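Local coordinates for protein sensory transduction histidine kinase, putative (Borrelia burgdorferi, PDB 5BWJ) that forms the periplasmic sensor domain of a hybrid histidine kinase, which probably passes small-molecule signals to an ATP-dependent phosphorelay, at residues B[8-13]-B[63-68]. Sequence-based numbering, arbitrary orientation.
Sequences FKFKLV and EAIYLG
Lys9, Lys11 and Val13 share a ladder of four backbone hydrogen bonds with Ile65 and Leu67, a compact example of parallel strand pairing in which alternate residues of each strand do the bonding. Ile65 N donates to Lys9 O at 2.8 Å, almost straight at 173°; Lys11 N then reaches Ile65 O, Leu67 N reaches Lys11 O, and Val13 N closes the series on Leu67 O at 2.9 Å. Phe10 CA adds a C-H...O contact to Ile65 O.

Paired residues project side by side from the same face. On one, Ile65 CD1 sits over the Phe10 ring, 4.0 Å from its centroid, and the Ile65 CG2 branch meets the ring at CE1. Farther along, Leu12 CD2 packs on Leu67 CD1 at 3.6 Å, and helix 32-42 covers this layer through Leu36 and Ile32.

The other face carries Lys11 along Tyr66. Lys11 CB lies over the phenol ring, and with CG anti to the carbonyl carbon (chi1 -79°) the chain runs on along it, CD coming to 3.5 Å from Tyr66 CE2, while Val13 CG2 approaches the ring edge. The Lys11 side chain bends at chi4, and its ammonium group forms salt bridges with Glu50 and Glu61; Tyr66 OH bonds to Glu61 N.

Strand 6-13 also pairs with strand 45-52, so that three neighbouring strands run parallel, covered by a helix, within the mixed sheet of a Venus flytrap lobe.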
# COMPACT_ATOMS: atom_id res chain seq x y z
N PHE B 8 20.27 -15.18 -11.83
CA PHE B 8 19.52 -14.08 -12.44
C PHE B 8 19.69 -12.78 -11.65
O PHE B 8 19.72 -12.79 -10.42
CB PHE B 8 18.04 -14.43 -12.55
CG PHE B 8 17.76 -15.61 -13.45
CD1 PHE B 8 17.87 -15.49 -14.82
CD2 PHE B 8 17.40 -16.83 -12.91
CE1 PHE B 8 17.62 -16.57 -15.65
CE2 PHE B 8 17.15 -17.91 -13.73
CZ PHE B 8 17.26 -17.78 -15.10
N LYS B 9 19.77 -11.67 -12.38
CA LYS B 9 19.96 -10.36 -11.78
C LYS B 9 18.64 -9.60 -11.71
O LYS B 9 17.95 -9.45 -12.72
CB LYS B 9 20.99 -9.56 -12.57
CG LYS B 9 21.39 -8.24 -11.94
CD LYS B 9 22.55 -7.61 -12.70
CE LYS B 9 23.05 -6.35 -12.02
NZ LYS B 9 24.24 -5.78 -12.72
N PHE B 10 18.29 -9.14 -10.52
CA PHE B 10 17.12 -8.29 -10.32
C PHE B 10 17.55 -6.86 -10.03
O PHE B 10 18.34 -6.61 -9.11
CB PHE B 10 16.25 -8.83 -9.18
CG PHE B 10 15.45 -10.05 -9.54
CD1 PHE B 10 14.13 -9.94 -9.92
CD2 PHE B 10 16.03 -11.31 -9.49
CE1 PHE B 10 13.39 -11.07 -10.26
CE2 PHE B 10 15.30 -12.43 -9.82
CZ PHE B 10 13.98 -12.31 -10.20
N LYS B 11 17.05 -5.92 -10.83
CA LYS B 11 17.33 -4.50 -10.61
C LYS B 11 16.13 -3.81 -9.97
O LYS B 11 15.07 -3.69 -10.59
CB LYS B 11 17.69 -3.82 -11.93
CG LYS B 11 19.13 -4.06 -12.37
CD LYS B 11 19.52 -3.14 -13.51
CE LYS B 11 20.96 -3.35 -13.93
NZ LYS B 11 21.93 -3.06 -12.84
N LEU B 12 16.32 -3.36 -8.73
CA LEU B 12 15.27 -2.65 -8.00
C LEU B 12 15.39 -1.16 -8.26
O LEU B 12 16.34 -0.51 -7.82
CB LEU B 12 15.36 -2.95 -6.51
CG LEU B 12 15.38 -4.44 -6.14
CD1 LEU B 12 15.44 -4.64 -4.64
CD2 LEU B 12 14.18 -5.17 -6.72
N VAL B 13 14.42 -0.61 -8.99
CA VAL B 13 14.48 0.78 -9.43
C VAL B 13 13.83 1.71 -8.41
O VAL B 13 12.71 1.47 -7.96
CB VAL B 13 13.78 0.96 -10.79
CG1 VAL B 13 13.97 2.39 -11.30
CG2 VAL B 13 14.34 -0.03 -11.81
N GLU B 63 19.72 -8.73 -19.66
CA GLU B 63 19.58 -9.97 -18.91
C GLU B 63 18.90 -9.76 -17.55
O GLU B 63 18.53 -10.72 -16.88
CB GLU B 63 20.96 -10.63 -18.70
CG GLU B 63 21.89 -9.95 -17.69
CD GLU B 63 22.55 -8.69 -18.23
OE1 GLU B 63 22.28 -8.31 -19.39
OE2 GLU B 63 23.34 -8.08 -17.48
N ALA B 64 18.74 -8.50 -17.16
CA ALA B 64 18.23 -8.16 -15.84
C ALA B 64 16.71 -8.09 -15.80
O ALA B 64 16.07 -7.72 -16.79
CB ALA B 64 18.83 -6.84 -15.37
N ILE B 65 16.15 -8.45 -14.66
CA ILE B 65 14.71 -8.36 -14.42
C ILE B 65 14.43 -7.11 -13.60
O ILE B 65 14.98 -6.94 -12.51
CB ILE B 65 14.18 -9.61 -13.70
CG1 ILE B 65 14.58 -10.87 -14.47
CG2 ILE B 65 12.66 -9.53 -13.55
CD1 ILE B 65 14.33 -12.16 -13.71
N TYR B 66 13.58 -6.23 -14.12
CA TYR B 66 13.37 -4.91 -13.53
C TYR B 66 12.10 -4.81 -12.70
O TYR B 66 11.01 -5.14 -13.17
CB TYR B 66 13.35 -3.85 -14.63
CG TYR B 66 14.71 -3.58 -15.24
CD1 TYR B 66 15.25 -4.44 -16.19
CD2 TYR B 66 15.46 -2.47 -14.85
CE1 TYR B 66 16.50 -4.19 -16.74
CE2 TYR B 66 16.70 -2.22 -15.40
CZ TYR B 66 17.21 -3.08 -16.34
OH TYR B 66 18.45 -2.83 -16.89
N LEU B 67 12.26 -4.34 -11.46
CA LEU B 67 11.14 -4.06 -10.57
C LEU B 67 11.10 -2.56 -10.26
O LEU B 67 12.14 -1.91 -10.22
CB LEU B 67 11.26 -4.86 -9.28
CG LEU B 67 11.43 -6.38 -9.41
CD1 LEU B 67 11.41 -7.04 -8.03
CD2 LEU B 67 10.36 -6.98 -10.29
N GLY B 68 9.90 -2.03 -10.04
CA GLY B 68 9.73 -0.63 -9.71
C GLY B 68 9.42 0.24 -10.92
O GLY B 68 9.47 1.47 -10.83
O HOH W 1 9.70 2.53 -8.53